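Local coordinates for VIN1 (Oscarella pearsei, PDB 6BFI), which binds actin filaments as a vinculin homolog of the vinculin/alpha-catenin family and may play a role in cell-cell adhesion, at residues A[170-175]-A[197-202]; A[235-240]-A[445-450]. One frame throughout, in Å; residues are numbered along the deposited sequence.

Contact 1 (A[170-175]-A[197-202])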
loop_
_atom_site.group_PDB
_atom_site.type_symbol
_atom_site.label_atom_id
_atom_site.label_comp_id
_atom_site.label_asym_id
_atom_site.label_seq_id
_atom_site.Cartn_x
_atom_site.Cartn_y
_atom_site.Cartn_z
ATOM N N SER A 170 -0.270 28.830 10.304
ATOM C CA SER A 170 -0.243 29.343 8.938
ATOM C C SER A 170 0.203 28.277 7.945
ATOM O O SER A 170 -0.246 28.277 6.794
ATOM C CB SER A 170 0.675 30.561 8.849
ATOM O OG SER A 170 2.028 30.190 9.044
ATOM N N MET A 171 1.087 27.370 8.362
ATOM C CA MET A 171 1.495 26.285 7.474
ATOM C C MET A 171 0.378 25.259 7.314
ATOM O O MET A 171 0.070 24.827 6.194
ATOM C CB MET A 171 2.766 25.622 8.006
ATOM C CG MET A 171 3.285 24.490 7.132
ATOM S SD MET A 171 4.744 23.675 7.816
ATOM C CE MET A 171 4.052 22.922 9.285
ATOM N N MET A 172 -0.252 24.868 8.426
ATOM C CA MET A 172 -1.256 23.811 8.378
ATOM C C MET A 172 -2.508 24.250 7.629
ATOM O O MET A 172 -3.142 23.436 6.949
ATOM C CB MET A 172 -1.616 23.357 9.790
ATOM C CG MET A 172 -0.474 22.700 10.538
ATOM S SD MET A 172 -0.954 22.217 12.204
ATOM C CE MET A 172 0.639 21.821 12.914
ATOM N N LYS A 173 -2.898 25.523 7.751
ATOM C CA LYS A 173 -4.070 25.975 7.006
ATOM C C LYS A 173 -3.803 25.971 5.506
ATOM O O LYS A 173 -4.708 25.686 4.711
ATOM C CB LYS A 173 -4.501 27.367 7.474
ATOM C CG LYS A 173 -3.556 28.495 7.092
ATOM C CD LYS A 173 -4.222 29.849 7.281
ATOM C CE LYS A 173 -3.424 30.963 6.624
ATOM N NZ LYS A 173 -4.256 32.183 6.437
ATOM N N VAL A 174 -2.563 26.251 5.107
ATOM C CA VAL A 174 -2.218 26.310 3.693
ATOM C C VAL A 174 -2.107 24.910 3.103
ATOM O O VAL A 174 -2.611 24.650 2.005
ATOM C CB VAL A 174 -0.923 27.124 3.512
ATOM C CG1 VAL A 174 -0.168 26.663 2.294
ATOM C CG2 VAL A 174 -1.247 28.606 3.403
ATOM N N VAL A 175 -1.462 23.984 3.816
ATOM C CA VAL A 175 -1.354 22.615 3.317
ATOM C C VAL A 175 -2.721 21.938 3.313
ATOM O O VAL A 175 -3.115 21.296 2.327
ATOM C CB VAL A 175 -0.325 21.823 4.144
ATOM C CG1 VAL A 175 -0.227 20.394 3.637
ATOM C CG2 VAL A 175 1.033 22.506 4.083
ATOM N N THR A 197 1.746 14.123 11.599
ATOM C CA THR A 197 3.015 14.036 12.318
ATOM C C THR A 197 3.351 15.353 13.010
ATOM O O THR A 197 3.676 15.373 14.204
ATOM C CB THR A 197 4.138 13.631 11.361
ATOM O OG1 THR A 197 3.976 12.260 10.984
ATOM C CG2 THR A 197 5.497 13.811 12.026
ATOM N N VAL A 198 3.264 16.467 12.281
ATOM C CA VAL A 198 3.590 17.763 12.876
ATOM C C VAL A 198 2.648 18.071 14.037
ATOM O O VAL A 198 3.084 18.470 15.131
ATOM C CB VAL A 198 3.550 18.869 11.804
ATOM C CG1 VAL A 198 3.824 20.223 12.432
ATOM C CG2 VAL A 198 4.558 18.579 10.706
ATOM N N ARG A 199 1.345 17.862 13.826
ATOM C CA ARG A 199 0.356 18.205 14.845
ATOM C C ARG A 199 0.560 17.396 16.122
ATOM O O ARG A 199 0.369 17.916 17.229
ATOM C CB ARG A 199 -1.057 18.000 14.297
ATOM C CG ARG A 199 -1.843 19.291 14.112
ATOM C CD ARG A 199 -3.294 19.022 13.737
ATOM N NE ARG A 199 -3.473 18.775 12.308
ATOM C CZ ARG A 199 -3.877 19.695 11.437
ATOM N NH1 ARG A 199 -4.146 20.927 11.847
ATOM N NH2 ARG A 199 -4.014 19.384 10.154
ATOM N N GLU A 200 0.949 16.125 15.996
ATOM C CA GLU A 200 1.208 15.322 17.184
ATOM C C GLU A 200 2.579 15.598 17.788
ATOM O O GLU A 200 2.778 15.324 18.976
ATOM C CB GLU A 200 1.062 13.827 16.875
ATOM C CG GLU A 200 2.069 13.260 15.890
ATOM C CD GLU A 200 1.858 11.775 15.635
ATOM O OE1 GLU A 200 2.471 10.952 16.348
ATOM O OE2 GLU A 200 1.067 11.433 14.730
ATOM N N GLN A 201 3.515 16.156 17.017
ATOM C CA GLN A 201 4.869 16.363 17.516
ATOM C C GLN A 201 5.088 17.713 18.190
ATOM O O GLN A 201 6.057 17.849 18.947
ATOM C CB GLN A 201 5.887 16.201 16.383
ATOM C CG GLN A 201 6.121 14.760 15.963
ATOM C CD GLN A 201 6.463 13.859 17.132
ATOM O OE1 GLN A 201 7.493 14.028 17.783
ATOM N NE2 GLN A 201 5.596 12.893 17.405
ATOM N N ILE A 202 4.240 18.710 17.943
ATOM C CA ILE A 202 4.433 20.018 18.585
ATOM C C ILE A 202 4.453 19.924 20.115
ATOM O O ILE A 202 5.447 20.346 20.744
ATOM C CB ILE A 202 3.373 21.027 18.110
ATOM C CG1 ILE A 202 3.592 21.370 16.637
ATOM C CG2 ILE A 202 3.411 22.285 18.965
ATOM C CD1 ILE A 202 4.988 21.863 16.346
#
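Met172 faces Arg199 and Val198 across two nearly antiparallel helices, whose segments 170-175 and 197-202 run at 160° with their axes 11.8 Å apart. The CA atoms of Met172 and Arg199 lie 8.7 Å apart, the shortest such distance here. Met172 has the largest share of the contact. Its CG is anti to the carbonyl carbon (chi1 -65°), and the chain runs out straight from there to the other helix. Its CE ends 3.6 Å from Val198 CG1. Arg199 is modelled in two conformers; in the one described, Met172 SD lies over one face of the guanidinium, 3.5 Å from Arg199 NH1. Met171 bends at its last torsion and brings CE to 4.2 Å from Val198 CG1. It also packs on Cys138 and Val141 of helix 102-145, while Val198 touches Leu238 of helix 224-249. An alanine in place of Met172 would probably open a gap beside Val198 CG1 and, in this conformer of Arg199, take the sulfur from the guanidinium face. No hydrogen bond crosses between the segments. This side-by-side pairing within a helical bundle therefore rests on apolar packing of Met171, Met172 and Val198, with Arg199 at the more exposed edge.

Contact 2 (A[235-240]-A[445-450]); sequences IQKLFI and LRDIST
Lys237 reaches from helix 224-249 to Asp447 and Ile448 on helix 432-449, a bridge between helices far apart in sequence within the all-helical vinculin-type fold. The touch is small, burying 92 Å² in all. The Lys237 chain leaves with CG anti to the backbone N (chi1 179°) and turns at chi3 (-74°), which brings CE and NZ beside Asp447 OD2. Lys237 CE comes to 3.4 Å from Asp447 OD2. The ammonium itself stands farther off: Lys237 NZ to Asp447 OD2 is a long salt bridge of 3.8 Å. Ile448 CD1 lies 4.2 Å from Lys237 NZ, adding an apolar neighbour.

The next shell is Tyr233, one turn before Lys237 on the same helix. Its hydroxyl is hydrogen-bonded to both Lys237 NZ and Asp447 OD2, and so links the two charges more closely than they meet directly, while its side chain also touches Ile448. On the helix of Asp447, Leu445 packs against helices 399-427 and 466-493. At the C-terminal end of segment 445-450, Thr450 OG1 donates to Asp447 O at 2.6 Å, in the carbonyl plane.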
loop_
_atom_site.group_PDB
_atom_site.type_symbol
_atom_site.label_atom_id
_atom_site.label_comp_id
_atom_site.label_asym_id
_atom_site.label_seq_id
_atom_site.Cartn_x
_atom_site.Cartn_y
_atom_site.Cartn_z
ATOM N N ILE A 235 12.888 17.663 17.283
ATOM C CA ILE A 235 13.181 18.711 16.309
ATOM C C ILE A 235 13.495 18.101 14.951
ATOM O O ILE A 235 13.081 18.623 13.909
ATOM C CB ILE A 235 14.334 19.602 16.805
ATOM C CG1 ILE A 235 13.981 20.233 18.150
ATOM C CG2 ILE A 235 14.653 20.683 15.782
ATOM C CD1 ILE A 235 15.105 21.042 18.761
ATOM N N GLN A 236 14.235 16.989 14.936
ATOM C CA GLN A 236 14.586 16.363 13.666
ATOM C C GLN A 236 13.379 15.689 13.028
ATOM O O GLN A 236 13.231 15.710 11.803
ATOM C CB GLN A 236 15.726 15.362 13.858
ATOM C CG GLN A 236 17.070 15.843 13.324
ATOM C CD GLN A 236 17.061 16.070 11.819
ATOM O OE1 GLN A 236 16.226 15.523 11.101
ATOM N NE2 GLN A 236 17.996 16.883 11.337
ATOM N N LYS A 237 12.506 15.080 13.837
ATOM C CA LYS A 237 11.290 14.497 13.281
ATOM C C LYS A 237 10.426 15.569 12.621
ATOM O O LYS A 237 9.929 15.382 11.500
ATOM C CB LYS A 237 10.511 13.757 14.371
ATOM C CG LYS A 237 9.217 13.135 13.869
ATOM C CD LYS A 237 8.545 12.258 14.917
ATOM C CE LYS A 237 9.277 10.939 15.111
ATOM N NZ LYS A 237 8.547 10.025 16.040
ATOM N N LEU A 238 10.251 16.709 13.297
ATOM C CA LEU A 238 9.511 17.815 12.692
ATOM C C LEU A 238 10.198 18.314 11.426
ATOM O O LEU A 238 9.541 18.550 10.403
ATOM C CB LEU A 238 9.355 18.952 13.700
ATOM C CG LEU A 238 8.258 18.797 14.753
ATOM C CD1 LEU A 238 8.437 19.818 15.866
ATOM C CD2 LEU A 238 6.888 18.945 14.110
ATOM N N PHE A 239 11.524 18.470 11.477
ATOM C CA PHE A 239 12.281 18.940 10.319
ATOM C C PHE A 239 12.067 18.031 9.115
ATOM O O PHE A 239 11.823 18.503 7.998
ATOM C CB PHE A 239 13.766 19.020 10.679
ATOM C CG PHE A 239 14.636 19.568 9.584
ATOM C CD1 PHE A 239 14.920 20.921 9.522
ATOM C CD2 PHE A 239 15.186 18.730 8.625
ATOM C CE1 PHE A 239 15.724 21.431 8.520
ATOM C CE2 PHE A 239 15.989 19.233 7.619
ATOM C CZ PHE A 239 16.257 20.585 7.566
ATOM N N ILE A 240 12.153 16.716 9.331
ATOM C CA ILE A 240 12.016 15.756 8.242
ATOM C C ILE A 240 10.596 15.767 7.691
ATOM O O ILE A 240 10.391 15.778 6.470
ATOM C CB ILE A 240 12.438 14.356 8.724
ATOM C CG1 ILE A 240 13.964 14.280 8.839
ATOM C CG2 ILE A 240 11.896 13.271 7.800
ATOM C CD1 ILE A 240 14.471 13.031 9.517
ATOM N N LEU A 445 8.463 2.344 14.238
ATOM C CA LEU A 445 8.665 1.743 15.554
ATOM C C LEU A 445 10.130 1.799 15.972
ATOM O O LEU A 445 10.441 2.133 17.123
ATOM C CB LEU A 445 8.161 0.302 15.562
ATOM C CG LEU A 445 8.254 -0.403 16.917
ATOM C CD1 LEU A 445 7.442 0.345 17.960
ATOM C CD2 LEU A 445 7.793 -1.853 16.811
ATOM N N ARG A 446 11.048 1.475 15.057
ATOM C CA ARG A 446 12.469 1.601 15.372
ATOM C C ARG A 446 12.823 3.045 15.712
ATOM O O ARG A 446 13.490 3.322 16.725
ATOM C CB ARG A 446 13.315 1.106 14.197
ATOM C CG ARG A 446 13.136 -0.367 13.850
ATOM C CD ARG A 446 14.100 -0.780 12.746
ATOM N NE ARG A 446 14.240 -2.229 12.637
ATOM C CZ ARG A 446 13.699 -2.963 11.671
ATOM N NH1 ARG A 446 12.979 -2.386 10.718
ATOM N NH2 ARG A 446 13.880 -4.277 11.657
ATOM N N ASP A 447 12.361 3.985 14.879
ATOM C CA ASP A 447 12.712 5.389 15.063
ATOM C C ASP A 447 12.271 5.899 16.431
ATOM O O ASP A 447 13.061 6.512 17.157
ATOM C CB ASP A 447 12.099 6.232 13.945
ATOM C CG ASP A 447 12.470 7.696 14.054
ATOM O OD1 ASP A 447 13.637 8.037 13.760
ATOM O OD2 ASP A 447 11.596 8.506 14.429
ATOM N N ILE A 448 11.012 5.651 16.805
ATOM C CA ILE A 448 10.544 6.099 18.114
ATOM C C ILE A 448 11.205 5.294 19.224
ATOM O O ILE A 448 11.355 5.782 20.351
ATOM C CB ILE A 448 9.007 6.034 18.200
ATOM C CG1 ILE A 448 8.513 6.683 19.496
ATOM C CG2 ILE A 448 8.518 4.598 18.117
ATOM C CD1 ILE A 448 9.058 8.082 19.733
ATOM N N SER A 449 11.629 4.063 18.932
ATOM C CA SER A 449 12.341 3.276 19.932
ATOM C C SER A 449 13.686 3.900 20.278
ATOM O O SER A 449 14.188 3.709 21.393
ATOM C CB SER A 449 12.528 1.841 19.441
ATOM O OG SER A 449 11.279 1.199 19.251
ATOM N N THR A 450 14.288 4.651 19.346
ATOM C CA THR A 450 15.554 5.309 19.669
ATOM C C THR A 450 15.423 6.321 20.807
ATOM O O THR A 450 16.434 6.667 21.429
ATOM C CB THR A 450 16.136 6.015 18.442
ATOM O OG1 THR A 450 15.337 7.160 18.114
ATOM C CG2 THR A 450 16.188 5.069 17.250
#

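From the N terminus, contact 1 comes first. It closes a short hairpin of helices 154-178 and 185-215, with 21 residues between its segments. Helix 224-249 follows next in the chain and opens contact 2, which closes only after 204 more residues, at helix 432-449. The two contacts are therefore in series; neither nests in nor crosses the other. The centres of contact 1 and contact 2 are about 16 Å apart, and the two touch. Helices 185-215 and 224-249 join them: Gln201 CD lies 3.4 Å from Lys237 CD, and Leu238 packs on Gln201 and Ile202. Contact 1 thus pairs neighbouring helices, while contact 2 ties the next helix, 224-249, to helix 432-449, much later in the chain.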